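Local coordinates for protein putative secreted endoglycosylceramidase (PDB 6JYZ) that is an endogalactosylceramidase of glycosyl hydrolase family 5 that probably cleaves the glycosidic bond between sugar and ceramide in glycolipids, at residues A[266-271]-A[312-317]; A[220-225]-A[292-297]; A[186-191]-A[226-231]. All blocks are in the same frame, centred on the assembly; numbering follows the deposited sequence.

Contact 1: A[266-271]-A[312-317]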
# COMPACT_ATOMS: atom_id res chain seq x y z
N ALA A 266 -7.76 3.87 10.35
CA ALA A 266 -8.58 3.98 9.15
C ALA A 266 -9.29 5.33 9.04
O ALA A 266 -9.70 5.67 7.94
CB ALA A 266 -9.63 2.87 9.21
N LEU A 267 -9.51 6.03 10.15
CA LEU A 267 -10.15 7.34 10.04
C LEU A 267 -9.40 8.26 9.12
O LEU A 267 -10.02 9.13 8.47
CB LEU A 267 -10.31 7.99 11.42
CG LEU A 267 -11.21 7.19 12.35
CD1 LEU A 267 -11.17 7.82 13.75
CD2 LEU A 267 -12.64 7.08 11.87
N TRP A 268 -8.08 8.18 9.00
CA TRP A 268 -7.36 9.08 8.08
C TRP A 268 -7.87 8.90 6.68
O TRP A 268 -7.95 9.88 5.90
CB TRP A 268 -5.85 8.77 8.14
CG TRP A 268 -5.01 9.84 7.48
CD1 TRP A 268 -4.97 10.17 6.14
CD2 TRP A 268 -4.12 10.73 8.15
NE1 TRP A 268 -4.09 11.24 5.95
CE2 TRP A 268 -3.58 11.60 7.16
CE3 TRP A 268 -3.68 10.87 9.46
CZ2 TRP A 268 -2.63 12.59 7.48
CZ3 TRP A 268 -2.76 11.86 9.78
CH2 TRP A 268 -2.26 12.72 8.80
N SER A 269 -8.24 7.68 6.29
CA SER A 269 -8.74 7.42 4.95
C SER A 269 -10.10 8.02 4.66
O SER A 269 -10.51 7.97 3.47
CB SER A 269 -8.82 5.93 4.68
OG SER A 269 -7.52 5.40 4.80
N ALA A 270 -10.82 8.49 5.68
CA ALA A 270 -12.12 9.16 5.47
C ALA A 270 -12.07 10.65 5.76
O ALA A 270 -12.99 11.37 5.33
CB ALA A 270 -13.12 8.50 6.41
N PHE A 271 -11.06 11.16 6.44
CA PHE A 271 -11.04 12.55 6.84
C PHE A 271 -9.80 13.29 6.37
O PHE A 271 -9.81 14.55 6.40
CB PHE A 271 -11.07 12.68 8.38
CG PHE A 271 -12.39 12.22 8.95
CD1 PHE A 271 -13.50 13.09 8.86
CD2 PHE A 271 -12.63 10.91 9.31
CE1 PHE A 271 -14.74 12.66 9.33
CE2 PHE A 271 -13.89 10.47 9.72
CZ PHE A 271 -14.92 11.39 9.73
N ARG A 312 -0.02 18.34 2.68
CA ARG A 312 0.64 19.17 3.68
C ARG A 312 0.43 18.61 5.09
O ARG A 312 1.37 18.60 5.89
CB ARG A 312 0.14 20.65 3.64
CG ARG A 312 0.68 21.32 2.36
CD ARG A 312 0.21 22.80 2.36
NE ARG A 312 0.54 23.36 1.05
CZ ARG A 312 -0.28 23.53 0.02
NH1 ARG A 312 -1.58 23.29 0.10
NH2 ARG A 312 0.23 24.07 -1.10
N ILE A 313 -0.78 18.11 5.38
CA ILE A 313 -1.05 17.54 6.69
C ILE A 313 -0.20 16.29 6.90
O ILE A 313 0.42 16.10 7.93
CB ILE A 313 -2.55 17.21 6.77
CG1 ILE A 313 -3.38 18.50 6.75
CG2 ILE A 313 -2.82 16.43 8.05
CD1 ILE A 313 -4.89 18.27 6.51
N ALA A 314 -0.15 15.42 5.87
CA ALA A 314 0.62 14.19 5.98
C ALA A 314 2.12 14.46 6.13
O ALA A 314 2.81 13.78 6.87
CB ALA A 314 0.36 13.32 4.77
N VAL A 315 2.62 15.46 5.38
CA VAL A 315 4.03 15.81 5.43
C VAL A 315 4.37 16.37 6.83
O VAL A 315 5.41 16.03 7.41
CB VAL A 315 4.35 16.86 4.34
CG1 VAL A 315 5.70 17.56 4.55
CG2 VAL A 315 4.32 16.22 2.97
N ALA A 316 3.47 17.19 7.41
CA ALA A 316 3.73 17.70 8.75
C ALA A 316 3.72 16.59 9.79
O ALA A 316 4.53 16.55 10.72
CB ALA A 316 2.71 18.76 9.13
N ALA A 317 2.81 15.62 9.63
CA ALA A 317 2.75 14.47 10.56
C ALA A 317 4.04 13.65 10.45
O ALA A 317 4.64 13.27 11.44
CB ALA A 317 1.52 13.64 10.25

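Contact 2: A[220-225]-A[292-297]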
# COMPACT_ATOMS: atom_id res chain seq x y z
N LEU A 220 -0.08 -3.18 9.76
CA LEU A 220 -1.49 -3.55 9.64
C LEU A 220 -2.18 -2.51 8.79
O LEU A 220 -2.08 -1.28 9.11
CB LEU A 220 -2.16 -3.64 11.01
CG LEU A 220 -3.62 -4.11 11.03
CD1 LEU A 220 -3.75 -5.50 10.42
CD2 LEU A 220 -4.14 -4.08 12.44
N ASN A 221 -2.88 -2.93 7.76
CA ASN A 221 -3.58 -1.96 6.92
C ASN A 221 -4.72 -1.34 7.71
O ASN A 221 -5.47 -2.06 8.41
CB ASN A 221 -4.22 -2.72 5.76
CG ASN A 221 -5.02 -1.77 4.89
OD1 ASN A 221 -4.43 -0.86 4.28
ND2 ASN A 221 -6.31 -1.96 4.77
N GLU A 222 -4.90 -0.03 7.55
CA GLU A 222 -6.04 0.78 8.07
C GLU A 222 -6.57 0.23 9.38
O GLU A 222 -7.78 -0.10 9.49
CB GLU A 222 -7.13 0.87 7.01
CG GLU A 222 -6.63 1.60 5.78
CD GLU A 222 -7.69 2.00 4.78
OE1 GLU A 222 -8.80 1.45 4.84
OE2 GLU A 222 -7.39 2.81 3.84
N PRO A 223 -5.76 0.23 10.45
CA PRO A 223 -6.28 -0.32 11.71
C PRO A 223 -7.55 0.42 12.14
O PRO A 223 -7.55 1.65 12.18
CB PRO A 223 -5.14 -0.13 12.70
CG PRO A 223 -3.92 -0.02 11.83
CD PRO A 223 -4.37 0.67 10.54
N ASN A 224 -8.62 -0.31 12.44
CA ASN A 224 -9.82 0.39 12.81
C ASN A 224 -9.74 0.88 14.27
O ASN A 224 -8.96 0.32 15.08
CB ASN A 224 -11.06 -0.49 12.66
CG ASN A 224 -11.45 -0.81 11.22
OD1 ASN A 224 -10.62 -0.68 10.20
ND2 ASN A 224 -12.62 -1.29 11.02
N PRO A 225 -10.53 1.87 14.69
CA PRO A 225 -10.48 2.33 16.08
C PRO A 225 -10.88 1.30 17.12
O PRO A 225 -10.57 1.47 18.29
CB PRO A 225 -11.44 3.54 16.06
CG PRO A 225 -11.40 4.04 14.65
CD PRO A 225 -11.30 2.77 13.82
N HIS A 292 -3.13 6.99 4.12
CA HIS A 292 -3.75 6.80 2.81
C HIS A 292 -4.42 8.10 2.41
O HIS A 292 -5.31 8.60 3.11
CB HIS A 292 -4.74 5.63 2.79
CG HIS A 292 -4.02 4.35 3.17
ND1 HIS A 292 -4.72 3.18 3.42
CD2 HIS A 292 -2.69 4.08 3.30
CE1 HIS A 292 -3.80 2.22 3.69
NE2 HIS A 292 -2.57 2.72 3.64
N LEU A 293 -3.91 8.67 1.32
CA LEU A 293 -4.27 10.08 0.97
C LEU A 293 -5.45 10.13 0.04
O LEU A 293 -5.32 10.23 -1.19
CB LEU A 293 -3.05 10.78 0.35
CG LEU A 293 -1.81 10.80 1.22
CD1 LEU A 293 -0.68 11.64 0.57
CD2 LEU A 293 -2.08 11.41 2.59
N TYR A 294 -6.65 10.03 0.62
CA TYR A 294 -7.90 9.92 -0.11
C TYR A 294 -8.69 11.24 -0.16
O TYR A 294 -9.84 11.22 -0.63
CB TYR A 294 -8.77 8.78 0.47
CG TYR A 294 -8.33 7.40 0.01
CD1 TYR A 294 -8.29 7.03 -1.34
CD2 TYR A 294 -7.94 6.42 0.90
CE1 TYR A 294 -7.99 5.75 -1.76
CE2 TYR A 294 -7.64 5.11 0.52
CZ TYR A 294 -7.65 4.79 -0.82
OH TYR A 294 -7.40 3.53 -1.30
N SER A 295 -8.07 12.36 0.22
CA SER A 295 -8.74 13.66 0.13
C SER A 295 -9.17 13.93 -1.31
O SER A 295 -8.42 13.74 -2.27
CB SER A 295 -7.91 14.74 0.67
OG SER A 295 -7.61 14.54 2.06
N GLN A 296 -10.41 14.39 -1.43
CA GLN A 296 -11.09 14.71 -2.70
C GLN A 296 -11.28 13.48 -3.56
O GLN A 296 -11.60 13.59 -4.77
CB GLN A 296 -10.45 15.88 -3.47
CG GLN A 296 -10.44 17.09 -2.61
CD GLN A 296 -10.16 18.36 -3.38
OE1 GLN A 296 -9.04 18.70 -3.74
NE2 GLN A 296 -11.22 19.12 -3.59
N SER A 297 -11.18 12.27 -2.99
CA SER A 297 -11.55 11.05 -3.63
C SER A 297 -12.74 10.40 -2.90
O SER A 297 -13.84 10.31 -3.44
CB SER A 297 -10.39 10.04 -3.77
OG SER A 297 -10.86 8.90 -4.39

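Contact 3: A[186-191]-A[226-231]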
# COMPACT_ATOMS: atom_id res chain seq x y z
N PHE A 186 -8.88 -7.60 19.71
CA PHE A 186 -7.49 -7.64 19.28
C PHE A 186 -6.64 -6.64 20.04
O PHE A 186 -5.55 -7.00 20.56
CB PHE A 186 -7.44 -7.35 17.78
CG PHE A 186 -6.08 -7.10 17.21
CD1 PHE A 186 -5.24 -8.17 16.89
CD2 PHE A 186 -5.66 -5.81 17.03
CE1 PHE A 186 -3.98 -7.92 16.36
CE2 PHE A 186 -4.39 -5.54 16.52
CZ PHE A 186 -3.53 -6.61 16.17
N TYR A 187 -7.06 -5.36 20.17
CA TYR A 187 -6.20 -4.41 20.87
C TYR A 187 -6.03 -4.80 22.34
O TYR A 187 -4.95 -4.52 22.91
CB TYR A 187 -6.79 -2.98 20.75
CG TYR A 187 -6.76 -2.46 19.35
CD1 TYR A 187 -5.55 -2.41 18.62
CD2 TYR A 187 -7.93 -2.05 18.71
CE1 TYR A 187 -5.55 -1.94 17.31
CE2 TYR A 187 -7.93 -1.50 17.43
CZ TYR A 187 -6.73 -1.52 16.72
OH TYR A 187 -6.70 -1.05 15.41
N ASP A 188 -7.08 -5.39 22.92
CA ASP A 188 -6.99 -5.85 24.33
C ASP A 188 -6.30 -7.20 24.47
O ASP A 188 -6.14 -7.68 25.58
CB ASP A 188 -8.39 -5.83 24.94
CG ASP A 188 -8.88 -4.35 25.04
OD1 ASP A 188 -8.06 -3.46 25.25
OD2 ASP A 188 -10.01 -4.20 25.03
N ASP A 189 -5.89 -7.82 23.37
CA ASP A 189 -5.17 -9.10 23.35
C ASP A 189 -6.05 -10.17 24.00
O ASP A 189 -5.54 -11.10 24.65
CB ASP A 189 -3.79 -9.03 24.01
CG ASP A 189 -2.83 -10.10 23.52
OD1 ASP A 189 -3.06 -10.76 22.51
OD2 ASP A 189 -1.76 -10.16 24.20
N GLU A 190 -7.36 -10.15 23.78
CA GLU A 190 -8.23 -11.22 24.30
C GLU A 190 -7.81 -12.52 23.64
O GLU A 190 -7.53 -12.60 22.44
CB GLU A 190 -9.68 -10.93 23.91
CG GLU A 190 -10.34 -9.81 24.66
CD GLU A 190 -11.81 -9.63 24.31
OE1 GLU A 190 -12.47 -10.53 23.77
OE2 GLU A 190 -12.25 -8.52 24.57
N GLN A 191 -7.72 -13.58 24.47
CA GLN A 191 -7.34 -14.92 24.04
C GLN A 191 -5.94 -14.89 23.41
O GLN A 191 -5.60 -15.80 22.64
CB GLN A 191 -8.40 -15.56 23.16
CG GLN A 191 -9.73 -15.71 23.92
CD GLN A 191 -10.77 -16.39 23.04
OE1 GLN A 191 -10.50 -17.08 22.02
NE2 GLN A 191 -12.00 -16.21 23.42
N GLY A 226 -11.61 0.25 16.70
CA GLY A 226 -12.18 -0.64 17.71
C GLY A 226 -13.31 0.10 18.44
O GLY A 226 -14.21 0.66 17.82
N LEU A 227 -13.28 -0.03 19.75
CA LEU A 227 -14.26 0.63 20.61
C LEU A 227 -13.69 1.87 21.27
O LEU A 227 -14.13 2.27 22.36
CB LEU A 227 -14.86 -0.35 21.63
CG LEU A 227 -15.63 -1.51 20.98
CD1 LEU A 227 -16.07 -2.51 22.06
CD2 LEU A 227 -16.83 -1.04 20.22
N ARG A 228 -12.70 2.49 20.64
CA ARG A 228 -12.07 3.68 21.18
C ARG A 228 -12.27 4.87 20.28
O ARG A 228 -12.51 4.75 19.09
CB ARG A 228 -10.57 3.40 21.42
CG ARG A 228 -10.36 2.33 22.49
CD ARG A 228 -10.86 2.70 23.89
NE ARG A 228 -10.65 1.61 24.84
CZ ARG A 228 -11.54 0.69 25.09
NH1 ARG A 228 -12.71 0.64 24.50
NH2 ARG A 228 -11.18 -0.26 25.99
N ASP A 229 -12.19 6.07 20.88
CA ASP A 229 -12.18 7.32 20.11
C ASP A 229 -10.85 7.48 19.41
O ASP A 229 -9.92 6.67 19.60
CB ASP A 229 -12.38 8.50 21.10
CG ASP A 229 -11.01 8.83 21.72
OD1 ASP A 229 -10.35 7.95 22.28
OD2 ASP A 229 -10.52 10.04 21.54
N PRO A 230 -10.61 8.53 18.63
CA PRO A 230 -9.33 8.66 17.89
C PRO A 230 -8.12 8.70 18.78
O PRO A 230 -7.08 8.14 18.39
CB PRO A 230 -9.51 9.98 17.13
CG PRO A 230 -11.01 9.96 16.85
CD PRO A 230 -11.63 9.52 18.19
N PHE A 231 -8.15 9.36 19.95
CA PHE A 231 -6.94 9.40 20.76
C PHE A 231 -6.59 8.06 21.40
O PHE A 231 -5.44 7.62 21.35
CB PHE A 231 -7.02 10.50 21.85
CG PHE A 231 -7.11 11.89 21.29
CD1 PHE A 231 -6.04 12.35 20.54
CD2 PHE A 231 -8.21 12.68 21.52
CE1 PHE A 231 -6.08 13.62 19.95
CE2 PHE A 231 -8.24 13.96 20.94
CZ PHE A 231 -7.20 14.39 20.17
O HOH W 1 -11.88 -3.00 26.57
O HOH W 2 -8.63 -1.16 26.73

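Contact 1: A[266-271]-A[312-317]
Trp-268 packs against Ile-313, Ala-314 and Ala-317 in a small, buried, apolar contact. It joins the short helix 268-271 of the family 5 (beta/alpha)8 barrel to the outer helix 307-321. Only carbon atoms meet, and the tryptophan is the sole contributor from 266-271. Its CG stands anti to the backbone N (chi1 -166°), which sends the indole out from its own helix toward helix 307-321. The six-membered end of the indole does the touching. The branch methyl CG2 of Ile-313 lies nearest, 3.8 Å from Trp-268 CH2, and it is almost as close to CZ2. The two side chains cross obliquely. One residue on, the backbone also takes part: Ala-314 CA is 3.9 Å from Trp-268 CZ2. The methyl group of Ala-317, one helical turn after Ile-313, reaches Trp-268 CH2 at 4.2 Å. The small side chains of the two alanines let the ring come close to the helix backbone. The total area buried is modest, 126 Å². The backbones stay well apart, with 9.7 Å between the CA atoms of Trp-268 and Ala-314, so the indole spans the gap. A bound isopropyl alcohol, probably from the crystallisation liquor, lies about 4 Å from the tryptophan side chain. Around the contact, Trp-268 also touches Asp-274 and Pro-291. The short helix 268-271 follows strand 259-262, while helix 307-321 lies in the chain between strands 287-289 and 326-330.

Contact 2: A[220-225]-A[292-297]
Glu-222 and His-292 turn their side chains in the same sense, each with CG beside its own backbone N (chi1 -64° and -59°). The glutamate chain then runs extended beyond CG and brings OE2 to the ND1 edge of the imidazole. Asn-221, Glu-222 and Pro-223 form the Asn-Glu-Pro signature of family 5, placed after strand 214-218 of the (beta/alpha)8 barrel. In this family the signature glutamate is the general acid/base, so Glu-222 probably has that role. Its partner segment 292-297 follows strand 287-289. The central interaction is a His-carboxylate hydrogen bond: His-292 ND1 donates to Glu-222 OE2 over 2.7 Å. The bond is nearly straight, at 165°. It uses the anti side of the carboxylate, and the oxygen lies close to the imidazole plane. The carboxylate plane is clearly turned from that of the ring. Glu-222 CG lies beside the same corner, off the ring plane, 3.4 Å from His-292 ND1. Ser-269 OG is a second hydrogen-bond partner of OE2, so this buried oxygen is gripped twice and the rotation of the carboxylate is restrained. Asn-221 comes to the same ring at another point of its edge. Its OD1 makes a close contact there, 3.2 Å from His-292 CE1 and near the ring plane. The amide is held from outside: OD1 accepts its hydrogen bond from Arg-83 NH2 and ND2 bonds to Gln-126 O, which helps to fix how it is turned. Glu-329 on strand 326-330 touches Asn-221, Glu-222 and His-292, and its OE1 is hydrogen-bonded to Tyr-294 OH. The ring of Tyr-294 meets the glutamate by its edge, with CE2 4.0 Å from Glu-222 OE2.

Contact 3: A[186-191]-A[226-231]
Tyr-187, in the last turn of helix 177-187, and Asp-188 after it face Gly-226 and Arg-228 in the loop before helix 230-251. The tyrosine leaves its backbone toward the loop, with CG beside the backbone N (chi1 -66°). An edge of its ring, not a face, meets the glycine: CE2 lies 4.1 Å from Gly-226 N. Phe-186 CD2 lies over one ring face, offset toward the rim. Gly-226 has positive phi, and the tyrosine edge lies close to where a side chain would start. The tyrosine hydroxyl bonds to Asn-224 O. In Arg-228 the turn about CB-CG (chi2 -64°) bends the chain, and NH1 comes back to its own backbone. It donates to Leu-227 O over 3.0 Å, approaching from above the carbonyl plane. Asp-188 OD2 lies 4.2 Å from Arg-228 NH2, well out of the guanidinium plane, so only the charges are near each other. Two waters bridge them: water 1 donates to Asp-188 OD2 at 2.7 Å, water 2 to Asp-188 OD1 at 2.8 Å, and both accept from Arg-228 NH2. Gln-184 NE2 also bonds to Asp-188 OD2. Asp-189 ends helix 177-187 with a Schellman motif, and Asp-229 is the N-cap of helix 230-251, its OD2 accepting from Phe-231 N. The contact thus joins the last turn of one helix to the loop leading into the next, and Tyr-187 packs further on Ile-237 of helix 230-251.

How the contacts relate
Contact 2 is the middle of the set and holds the probable catalytic glutamate. The centre of contact 1 is about 8 Å from that of contact 2, and the two share a border: Ser-269 OG lies 2.8 Å from Glu-222 OE2, and Ala-266 N lies 2.9 Å from Pro-223 O. Trp-268 CD1 also packs on His-292 O. Contact 3 is more peripheral, its centre about 18 Å from that of contact 2. It is linked through segment 220-225, which runs directly into 226-231, and through Tyr-187 OH, 2.7 Å from Asn-224 O. Contacts 1 and 3, about 21 Å apart at their centres, meet where Leu-267 packs on Pro-230.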